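Arginyl-tRNA synthetase (Campylobacter jejuni, PDB 3FNR) catalyses the ATP-dependent attachment of L-arginine to tRNA(Arg), releasing AMP and diphosphate, as a monomeric class I aminoacyl-tRNA synthetase. Local coordinates at residues 37-42 against 47-52; 176-181 against 226-231; 196-201 against 205-210; 248-253 against 267-272. The protein carries 1 engineered substitution. One frame throughout, in Å; residues are numbered along the deposited sequence. Where two conformers were deposited one is given.

Contact 1. Residues 37-42 against 47-52; sequences VSANPT and IGHARG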
# COMPACT_ATOMS: atom_id res chain seq x y z
N VAL A 37 1.84 1.43 -6.68
CA VAL A 37 0.68 0.89 -7.39
C VAL A 37 0.82 1.16 -8.88
O VAL A 37 1.26 0.27 -9.61
CB VAL A 37 -0.72 1.34 -6.82
CG1 VAL A 37 -1.84 0.51 -7.43
CG2 VAL A 37 -0.78 1.20 -5.29
N SER A 38 0.46 2.37 -9.32
CA SER A 38 0.62 2.82 -10.72
C SER A 38 0.15 1.80 -11.75
O SER A 38 0.86 1.53 -12.71
CB SER A 38 2.07 3.20 -11.00
OG SER A 38 2.48 4.28 -10.19
N ALA A 39 -1.02 1.23 -11.54
CA ALA A 39 -1.57 0.25 -12.46
C ALA A 39 -2.19 0.96 -13.66
O ALA A 39 -2.66 2.10 -13.53
CB ALA A 39 -2.60 -0.59 -11.76
N ASN A 40 -2.16 0.30 -14.81
CA ASN A 40 -2.81 0.81 -16.02
C ASN A 40 -4.29 1.07 -15.82
O ASN A 40 -4.98 0.23 -15.23
CB ASN A 40 -2.61 -0.17 -17.16
CG ASN A 40 -1.16 -0.30 -17.57
OD1 ASN A 40 -0.35 0.62 -17.37
ND2 ASN A 40 -0.81 -1.44 -18.13
N PRO A 41 -4.80 2.23 -16.28
CA PRO A 41 -6.21 2.60 -16.08
C PRO A 41 -7.13 1.89 -17.09
O PRO A 41 -7.96 2.53 -17.75
CB PRO A 41 -6.21 4.11 -16.31
CG PRO A 41 -5.11 4.33 -17.29
CD PRO A 41 -4.06 3.29 -17.01
N THR A 42 -6.98 0.57 -17.18
CA THR A 42 -7.64 -0.25 -18.18
C THR A 42 -8.50 -1.34 -17.52
O THR A 42 -8.98 -2.26 -18.19
CB THR A 42 -6.61 -0.91 -19.08
OG1 THR A 42 -5.73 -1.71 -18.28
CG2 THR A 42 -5.80 0.14 -19.85
N ILE A 47 -5.31 -8.70 -7.87
CA ILE A 47 -4.86 -9.06 -6.53
C ILE A 47 -3.33 -8.92 -6.37
O ILE A 47 -2.86 -8.61 -5.29
CB ILE A 47 -5.39 -10.47 -6.09
CG1 ILE A 47 -5.21 -10.70 -4.58
CG2 ILE A 47 -4.76 -11.60 -6.90
CD1 ILE A 47 -5.82 -9.61 -3.69
N GLY A 48 -2.59 -9.08 -7.47
CA GLY A 48 -1.14 -8.92 -7.47
C GLY A 48 -0.64 -7.52 -7.16
O GLY A 48 0.54 -7.32 -6.86
N HIS A 49 -1.54 -6.54 -7.23
CA HIS A 49 -1.24 -5.16 -6.84
C HIS A 49 -1.39 -4.93 -5.34
O HIS A 49 -0.95 -3.90 -4.82
CB HIS A 49 -2.17 -4.18 -7.58
CG HIS A 49 -1.87 -4.04 -9.04
ND1 HIS A 49 -2.74 -4.45 -10.02
CD2 HIS A 49 -0.79 -3.53 -9.68
CE1 HIS A 49 -2.22 -4.21 -11.21
NE2 HIS A 49 -1.03 -3.66 -11.03
N ALA A 50 -2.00 -5.89 -4.64
CA ALA A 50 -2.42 -5.68 -3.26
C ALA A 50 -1.27 -5.52 -2.27
O ALA A 50 -1.31 -4.62 -1.43
CB ALA A 50 -3.39 -6.78 -2.81
N ARG A 51 -0.25 -6.37 -2.38
CA ARG A 51 0.90 -6.30 -1.48
C ARG A 51 1.62 -4.96 -1.58
O ARG A 51 1.87 -4.33 -0.55
CB ARG A 51 1.88 -7.44 -1.69
CG ARG A 51 2.84 -7.61 -0.53
CD ARG A 51 3.80 -8.73 -0.78
NE ARG A 51 4.44 -9.20 0.44
CZ ARG A 51 5.10 -10.36 0.53
NH1 ARG A 51 5.18 -11.16 -0.53
NH2 ARG A 51 5.66 -10.72 1.68
N GLY A 52 1.92 -4.53 -2.81
CA GLY A 52 2.52 -3.21 -3.05
C GLY A 52 1.67 -2.09 -2.48
O GLY A 52 2.17 -1.23 -1.75

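Contact 2. Residues 176-181 against 226-231; sequences NATLES and YHKDKM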
# COMPACT_ATOMS: atom_id res chain seq x y z
N ASN A 176 12.60 16.04 -24.76
CA ASN A 176 13.77 16.72 -25.29
C ASN A 176 14.76 17.14 -24.21
O ASN A 176 15.97 16.93 -24.38
CB ASN A 176 13.38 17.87 -26.22
CG ASN A 176 12.98 17.39 -27.61
OD1 ASN A 176 12.12 16.52 -27.76
ND2 ASN A 176 13.62 17.95 -28.63
N ALA A 177 14.26 17.70 -23.12
CA ALA A 177 15.08 18.12 -21.98
C ALA A 177 15.83 16.94 -21.34
O ALA A 177 16.96 17.08 -20.88
CB ALA A 177 14.24 18.85 -20.95
N THR A 178 15.18 15.77 -21.34
CA THR A 178 15.79 14.52 -20.86
C THR A 178 16.94 14.10 -21.77
O THR A 178 18.04 13.81 -21.29
CB THR A 178 14.73 13.39 -20.75
OG1 THR A 178 13.73 13.76 -19.80
CG2 THR A 178 15.38 12.06 -20.32
N LEU A 179 16.69 14.07 -23.08
CA LEU A 179 17.72 13.75 -24.06
C LEU A 179 18.92 14.67 -23.91
O LEU A 179 20.06 14.21 -23.80
CB LEU A 179 17.15 13.82 -25.49
CG LEU A 179 16.06 12.79 -25.83
CD1 LEU A 179 15.54 13.01 -27.24
CD2 LEU A 179 16.54 11.37 -25.65
N GLU A 180 18.65 15.97 -23.84
CA GLU A 180 19.68 16.98 -23.64
C GLU A 180 20.52 16.76 -22.39
O GLU A 180 21.75 16.76 -22.47
CB GLU A 180 19.07 18.39 -23.67
CG GLU A 180 18.80 18.87 -25.09
CD GLU A 180 20.09 19.06 -25.88
OE1 GLU A 180 20.51 18.11 -26.59
OE2 GLU A 180 20.70 20.14 -25.76
N SER A 181 19.85 16.54 -21.26
CA SER A 181 20.53 16.33 -19.98
C SER A 181 21.38 15.06 -20.03
O SER A 181 22.51 15.05 -19.54
CB SER A 181 19.53 16.29 -18.83
OG SER A 181 20.18 16.04 -17.58
N TYR A 226 9.93 10.62 -16.53
CA TYR A 226 9.16 10.71 -15.29
C TYR A 226 10.08 10.74 -14.07
O TYR A 226 9.92 11.58 -13.18
CB TYR A 226 8.19 9.53 -15.18
CG TYR A 226 7.39 9.52 -13.90
CD1 TYR A 226 6.74 10.67 -13.47
CD2 TYR A 226 7.26 8.36 -13.13
CE1 TYR A 226 6.01 10.68 -12.30
CE2 TYR A 226 6.51 8.36 -11.96
CZ TYR A 226 5.90 9.53 -11.55
OH TYR A 226 5.15 9.56 -10.40
N HIS A 227 11.04 9.83 -14.04
CA HIS A 227 11.98 9.75 -12.93
C HIS A 227 12.86 10.99 -12.79
O HIS A 227 13.16 11.41 -11.67
CB HIS A 227 12.80 8.48 -13.02
CG HIS A 227 12.10 7.29 -12.44
ND1 HIS A 227 11.17 6.55 -13.14
CD2 HIS A 227 12.17 6.75 -11.20
CE1 HIS A 227 10.71 5.59 -12.36
NE2 HIS A 227 11.30 5.68 -11.18
N LYS A 228 13.22 11.60 -13.93
CA LYS A 228 13.95 12.87 -13.94
C LYS A 228 13.15 13.95 -13.21
O LYS A 228 13.70 14.70 -12.40
CB LYS A 228 14.24 13.31 -15.38
CG LYS A 228 15.04 14.62 -15.47
CD LYS A 228 15.23 15.05 -16.91
CE LYS A 228 15.89 16.42 -16.98
NZ LYS A 228 14.90 17.50 -16.73
N ASP A 229 11.86 14.05 -13.52
CA ASP A 229 10.95 14.92 -12.78
C ASP A 229 10.90 14.57 -11.28
O ASP A 229 11.19 15.44 -10.46
CB ASP A 229 9.55 14.88 -13.41
CG ASP A 229 8.50 15.68 -12.62
OD1 ASP A 229 8.84 16.59 -11.85
OD2 ASP A 229 7.31 15.39 -12.80
N LYS A 230 10.59 13.33 -10.92
CA LYS A 230 10.53 12.92 -9.49
C LYS A 230 11.80 13.24 -8.69
O LYS A 230 11.72 13.73 -7.55
CB LYS A 230 10.22 11.44 -9.33
CG LYS A 230 8.82 11.02 -9.71
CD LYS A 230 8.52 9.62 -9.18
CE LYS A 230 9.46 8.60 -9.75
NZ LYS A 230 9.14 7.21 -9.29
N MET A 231 12.97 12.98 -9.28
CA MET A 231 14.26 13.16 -8.58
C MET A 231 14.75 14.60 -8.51
O MET A 231 15.74 14.91 -7.83
CB MET A 231 15.34 12.29 -9.21
CG MET A 231 15.03 10.80 -9.14
SD MET A 231 15.84 10.01 -7.75
CE MET A 231 17.35 9.57 -8.58

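Contact 3. Residues 196-201 against 205-210; sequences WLASSQ and EKDRVI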
# COMPACT_ATOMS: atom_id res chain seq x y z
N TRP A 196 20.43 5.47 -28.27
CA TRP A 196 20.64 4.50 -27.21
C TRP A 196 21.12 5.18 -25.93
O TRP A 196 21.78 6.20 -25.99
CB TRP A 196 21.72 3.48 -27.62
CG TRP A 196 21.37 2.63 -28.81
CD1 TRP A 196 21.35 3.01 -30.12
CD2 TRP A 196 21.02 1.24 -28.79
NE1 TRP A 196 21.00 1.95 -30.92
CE2 TRP A 196 20.79 0.85 -30.13
CE3 TRP A 196 20.87 0.28 -27.78
CZ2 TRP A 196 20.41 -0.45 -30.49
CZ3 TRP A 196 20.50 -1.02 -28.13
CH2 TRP A 196 20.28 -1.37 -29.48
N LEU A 197 20.77 4.59 -24.78
CA LEU A 197 21.39 4.95 -23.50
C LEU A 197 22.59 4.04 -23.24
O LEU A 197 22.48 2.82 -23.34
CB LEU A 197 20.37 4.82 -22.35
CG LEU A 197 20.84 5.00 -20.90
CD1 LEU A 197 20.93 6.46 -20.48
CD2 LEU A 197 19.92 4.24 -19.96
N ALA A 198 23.72 4.63 -22.90
CA ALA A 198 24.96 3.89 -22.66
C ALA A 198 25.02 3.32 -21.25
O ALA A 198 25.97 3.57 -20.51
CB ALA A 198 26.17 4.79 -22.93
N SER A 199 24.02 2.52 -20.90
CA SER A 199 23.80 2.08 -19.51
C SER A 199 24.82 1.06 -19.01
O SER A 199 25.06 0.97 -17.81
CB SER A 199 22.37 1.57 -19.32
OG SER A 199 21.99 0.70 -20.38
N SER A 200 25.42 0.32 -19.94
CA SER A 200 26.49 -0.63 -19.59
C SER A 200 27.79 0.04 -19.12
O SER A 200 28.65 -0.62 -18.54
CB SER A 200 26.77 -1.56 -20.76
OG SER A 200 27.26 -0.82 -21.87
N GLN A 201 27.91 1.35 -19.35
CA GLN A 201 29.01 2.15 -18.80
C GLN A 201 28.78 2.48 -17.33
O GLN A 201 29.65 3.04 -16.66
CB GLN A 201 29.19 3.45 -19.60
CG GLN A 201 29.55 3.25 -21.09
CD GLN A 201 29.87 4.56 -21.82
OE1 GLN A 201 30.06 5.61 -21.19
NE2 GLN A 201 29.93 4.49 -23.15
N GLU A 205 23.62 -4.59 -17.70
CA GLU A 205 24.02 -5.72 -18.53
C GLU A 205 24.40 -5.28 -19.95
O GLU A 205 25.48 -5.62 -20.44
CB GLU A 205 22.87 -6.75 -18.58
CG GLU A 205 23.00 -7.83 -19.65
CD GLU A 205 21.70 -8.61 -19.89
OE1 GLU A 205 21.76 -9.68 -20.52
OE2 GLU A 205 20.63 -8.14 -19.44
N LYS A 206 23.52 -4.50 -20.58
CA LYS A 206 23.70 -4.03 -21.96
C LYS A 206 23.06 -2.65 -22.16
O LYS A 206 22.30 -2.18 -21.31
CB LYS A 206 23.11 -5.04 -22.95
CG LYS A 206 21.62 -5.30 -22.77
CD LYS A 206 21.08 -6.26 -23.82
CE LYS A 206 19.57 -6.36 -23.73
NZ LYS A 206 18.98 -7.24 -24.77
N ASP A 207 23.37 -2.01 -23.29
CA ASP A 207 22.80 -0.70 -23.61
C ASP A 207 21.35 -0.83 -24.06
O ASP A 207 20.91 -1.90 -24.49
CB ASP A 207 23.66 0.02 -24.64
CG ASP A 207 24.98 0.50 -24.06
OD1 ASP A 207 25.87 0.88 -24.85
OD2 ASP A 207 25.14 0.50 -22.82
N ARG A 208 20.60 0.27 -23.96
CA ARG A 208 19.14 0.24 -24.11
C ARG A 208 18.64 1.30 -25.08
O ARG A 208 19.18 2.39 -25.14
CB ARG A 208 18.48 0.47 -22.75
CG ARG A 208 19.02 -0.36 -21.57
CD ARG A 208 18.63 -1.82 -21.68
NE ARG A 208 19.37 -2.64 -20.72
CZ ARG A 208 19.11 -3.92 -20.46
NH1 ARG A 208 19.85 -4.57 -19.58
NH2 ARG A 208 18.11 -4.55 -21.07
N VAL A 209 17.57 0.98 -25.82
CA VAL A 209 17.00 1.93 -26.78
C VAL A 209 16.12 2.99 -26.11
O VAL A 209 15.14 2.66 -25.42
CB VAL A 209 16.18 1.21 -27.88
CG1 VAL A 209 15.54 2.21 -28.84
CG2 VAL A 209 17.07 0.25 -28.64
N ILE A 210 16.48 4.25 -26.32
CA ILE A 210 15.69 5.39 -25.86
C ILE A 210 14.72 5.83 -26.95
O ILE A 210 13.52 5.94 -26.71
CB ILE A 210 16.60 6.58 -25.43
CG1 ILE A 210 17.48 6.19 -24.24
CG2 ILE A 210 15.77 7.80 -25.06
CD1 ILE A 210 16.72 5.49 -23.10
O HOH W 1 28.07 2.28 -24.58

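Contact 4. Residues 248-253 against 267-272; sequences GYIPRM and LEIILA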
# COMPACT_ATOMS: atom_id res chain seq x y z
N GLY A 248 15.51 -7.20 -12.76
CA GLY A 248 16.47 -6.96 -13.84
C GLY A 248 16.42 -5.57 -14.46
O GLY A 248 17.30 -5.19 -15.23
N TYR A 249 15.39 -4.82 -14.11
CA TYR A 249 15.15 -3.48 -14.63
C TYR A 249 15.82 -2.41 -13.76
O TYR A 249 15.95 -1.27 -14.18
CB TYR A 249 13.64 -3.26 -14.67
CG TYR A 249 13.15 -2.12 -15.53
CD1 TYR A 249 12.80 -0.90 -14.96
CD2 TYR A 249 12.98 -2.29 -16.91
CE1 TYR A 249 12.32 0.15 -15.75
CE2 TYR A 249 12.49 -1.24 -17.70
CZ TYR A 249 12.17 -0.03 -17.11
OH TYR A 249 11.69 1.01 -17.87
N ILE A 250 16.23 -2.79 -12.55
CA ILE A 250 16.88 -1.85 -11.62
C ILE A 250 18.16 -1.19 -12.18
O ILE A 250 18.24 0.04 -12.20
CB ILE A 250 17.10 -2.43 -10.18
CG1 ILE A 250 15.76 -2.87 -9.57
CG2 ILE A 250 17.76 -1.40 -9.26
CD1 ILE A 250 15.87 -3.53 -8.20
N PRO A 251 19.15 -1.98 -12.68
CA PRO A 251 20.40 -1.35 -13.11
C PRO A 251 20.28 -0.29 -14.21
O PRO A 251 21.00 0.70 -14.16
CB PRO A 251 21.23 -2.53 -13.62
CG PRO A 251 20.69 -3.70 -12.90
CD PRO A 251 19.22 -3.44 -12.88
N ARG A 252 19.37 -0.49 -15.17
CA ARG A 252 19.19 0.49 -16.26
C ARG A 252 18.54 1.79 -15.79
O ARG A 252 18.77 2.85 -16.38
CB ARG A 252 18.40 -0.10 -17.44
CG ARG A 252 16.90 -0.24 -17.23
CD ARG A 252 16.25 -1.12 -18.28
NE ARG A 252 16.57 -2.52 -18.04
CZ ARG A 252 16.01 -3.54 -18.68
NH1 ARG A 252 16.38 -4.78 -18.37
NH2 ARG A 252 15.08 -3.34 -19.59
N MET A 253 17.77 1.73 -14.71
CA MET A 253 17.16 2.93 -14.17
C MET A 253 18.15 3.71 -13.33
O MET A 253 18.21 4.93 -13.41
CB MET A 253 15.86 2.59 -13.42
CG MET A 253 14.90 3.79 -13.17
SD MET A 253 14.31 4.74 -14.61
CE MET A 253 14.11 3.45 -15.79
N LEU A 267 17.53 6.86 -5.12
CA LEU A 267 16.40 6.08 -5.61
C LEU A 267 16.43 4.70 -4.96
O LEU A 267 17.31 3.88 -5.23
CB LEU A 267 16.41 5.99 -7.14
CG LEU A 267 15.22 5.29 -7.82
CD1 LEU A 267 13.89 6.00 -7.55
CD2 LEU A 267 15.45 5.17 -9.30
N GLU A 268 15.45 4.47 -4.09
CA GLU A 268 15.35 3.24 -3.33
C GLU A 268 14.27 2.38 -3.95
O GLU A 268 13.12 2.79 -4.02
CB GLU A 268 15.02 3.59 -1.87
CG GLU A 268 14.73 2.41 -0.96
CD GLU A 268 14.28 2.82 0.44
OE1 GLU A 268 14.64 3.94 0.91
OE2 GLU A 268 13.56 2.02 1.08
N ILE A 269 14.64 1.19 -4.45
CA ILE A 269 13.66 0.27 -5.03
C ILE A 269 13.29 -0.81 -4.00
O ILE A 269 14.16 -1.57 -3.55
CB ILE A 269 14.17 -0.44 -6.33
CG1 ILE A 269 14.78 0.55 -7.34
CG2 ILE A 269 13.06 -1.28 -6.96
CD1 ILE A 269 13.84 1.63 -7.84
N ILE A 270 12.01 -0.87 -3.64
CA ILE A 270 11.49 -1.94 -2.79
C ILE A 270 10.76 -2.97 -3.65
O ILE A 270 9.90 -2.62 -4.44
CB ILE A 270 10.54 -1.38 -1.72
CG1 ILE A 270 11.31 -0.52 -0.72
CG2 ILE A 270 9.76 -2.51 -1.01
CD1 ILE A 270 10.43 0.25 0.22
N LEU A 271 11.12 -4.24 -3.50
CA LEU A 271 10.50 -5.30 -4.30
C LEU A 271 9.42 -6.07 -3.55
O LEU A 271 9.67 -6.63 -2.48
CB LEU A 271 11.55 -6.25 -4.86
CG LEU A 271 12.57 -5.74 -5.88
CD1 LEU A 271 13.55 -6.85 -6.22
CD2 LEU A 271 11.91 -5.22 -7.17
N ALA A 272 8.22 -6.08 -4.12
CA ALA A 272 7.09 -6.79 -3.54
C ALA A 272 6.98 -8.18 -4.14
O ALA A 272 6.76 -8.33 -5.35
CB ALA A 272 5.80 -6.00 -3.76

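Contact 1. Residues 37-42 against 47-52
In the HIGH region, the signature of class I aminoacyl-tRNA synthetases, Ala39, the first residue of the motif, meets His49, the last. The methyl of Ala39 sits over one face of the imidazole: CB lies 3.8 Å from the centroid of the His49 ring and 26° off the ring normal, which defines a CH-pi contact displaced toward the rim. The displacement favours the far side of the ring, since Ala39 CB is 3.5 Å from His49 NE2 but 4.0 Å from His49 CD2. Two directions make this possible. The Ala39 CB bond points at the other segment, and His49 holds CG anti to its carbonyl carbon (chi1 -71°), sending the ring out from the chain toward the loop. Val37 adds a looser approach through its carbonyl, with Val37 O 4.3 Å from His49 CD2 at an oblique angle to the ring.

These residues belong to the Rossmann-type catalytic domain, where the loop following strand 31-35 leads into helix 50-65. The HIGH region of class I synthetases takes part in binding ATP, so the contact links the beginning and end of a nucleotide-binding element. Beyond the histidine the two backbones come nearest at Val37 and Gly52, whose CA atoms are 6.2 Å apart. On the loop side, the carbonyl of Ala39 is hydrogen-bonded by Tyr74 OH of strand 69-76.

Contact 2. Residues 176-181 against 226-231
Lys228 and Thr178 pass alongside each other in opposite directions, and the lysine's aliphatic chain does the touching. Lys228 CD lies 3.5 Å from Thr178 OG1 and 4.0 Å from Thr178 CA, so the methylene runs against the flank of the threonine. From there the chain reaches over the turn from Ala177 to Ser181. Lys228 CE is 4.1 Å from both Ser181 CB and Ala177 O, placing it between residues at the two ends of one helical turn. This reach follows from the torsions: Lys228 is extended from chi1 to chi3, with CG anti to the backbone N, and bends at chi4 (-79°). After that bend Lys228 NZ stands 4.5 Å from Ala177 CB.

Thr178 turns OG1 anti to its own carbonyl carbon (chi1 -61°). Its hydroxyl is hydrogen-bonded to the carbonyl of Ala174, one turn earlier, so the oxygen beside the lysine methylene already has a partner in the residue just ahead of its helix. The contact between the two segments is therefore one of packing of the lysine methylenes against a hydroxyl, a backbone carbonyl and the CB of Ser181.

The separation of the axes is consistent with one long side chain spanning the gap. The axes of the two short helical segments approach to 10.6 Å and lie at 80°, almost perpendicular, with Thr178 and Lys228 having the nearest CA atoms. Leu260, in the loop after helix 250-258, touches both Ser181 and Lys228. Within the catalytic domain, helix 175-184 thus crosses helix 219-231, whose Lys230 makes a salt bridge with Glu35 of strand 31-35.

Contact 3. Residues 196-201 against 205-210
Asp207 OD2 is gripped by two donors from Ser200, the backbone N at 2.9 Å and OG at 2.7 Å. The amide arrives nearly in line with the carboxylate C-O bond, whereas the hydroxyl comes from above the carboxylate plane, 47° out of it. Ser200 keeps OG between its backbone N and carbonyl carbon (chi1 63°), which brings both donors to the same oxygen. Asp207 OD1 receives a hydrogen bond from a water that also accepts one from Gln201 NE2, and Tyr189 OH is a further partner of OD1.

Next to this site the two strands pair as a beta hairpin, strand 194-197 against strand 208-211. Leu197 and Arg208 form an antiparallel hydrogen-bonded pair, with Leu197 N to Arg208 O at 2.7 Å and Arg208 N to Leu197 O at 3.2 Å; Trp196 and Val209 are the adjoining non-hydrogen-bonded pair. On their face of the sheet, Val209 CG2 lies over the six-membered ring of Trp196, 3.6 Å from its centroid and 9° off the normal, a CH-pi contact. The ring of Tyr189 on the adjacent strand 188-191 meets the indole with nearly parallel planes, and Trp196 NE1 is hydrogen-bonded to Gln191 O. Leu197 CB also packs on Ile210 CG1 at 3.7 Å.

With both carboxylate oxygens engaged, the Asp207 group is fixed in rotation, and its several donors would be expected to favour the ionised form.

Contact 4. Residues 248-253 against 267-272
Apolar side-chain packing carries this contact, and Ile250 against Ile269 is its centre. The two isoleucines slide past each other in opposite directions: Ile250 CD1 lies 3.8 Å from Ile269 CG2, while Ile250 CG2 is 4.0 Å from Ile269 CG1, so both branches of each residue are used. Ile250 has CG1 anti to its carbonyl carbon (chi1 -58°), and the extended chi2 of 176° carries CD1 out to the strand. Ile250 CD1 also comes within 4.4 Å of Leu271 CD2, a looser touch. A second apolar pair lies one turn on, where Met253 and Leu267 cross at a slant and Met253 CG is 4.1 Å from Leu267 CD2. Met253 then bends at chi2 and chi3, leading its sulfur away from the strand.

The polar interactions lie within 248-253 or reach residues outside the two segments. A weak hydrogen bond joins Arg252 NH1 to Gly248 O, and Lys254 NZ is hydrogen-bonded to the carbonyl of Leu267.

Helix 250-258 is the crossover of a beta-alpha-beta unit between the parallel strands 237-243 and 267-279. Leu267, Ile269 and Leu271 face it from alternate positions, and Met253 also touches Leu220 and Asp223 of helix 219-231.

All four contacts fall in the class I catalytic domain. Along the chain, contact 1 comes first; contact 3 lies between the two segments of contact 2, and contact 4 follows. Contacts 2, 3 and 4 cluster with centres 16 to 18 Å apart and touch one another: Leu179 CD2 packs on Ile210 CG2 (3.7 Å), His227 ND1 lies 3.9 Å from Met253 SD, and Leu197 CD2 lies 4.0 Å from Arg252 O. Strand 208-211 runs on to helix 219-231, joining contacts 3 and 2. Contact 1 stands apart, about 17 Å from contact 4 between centres, yet Gly52 N reaches Ala272 CB at 4.3 Å. Strands 31-35, 237-243 and 267-279 share one sheet; the hairpin of contact 3 belongs to a separate antiparallel sheet.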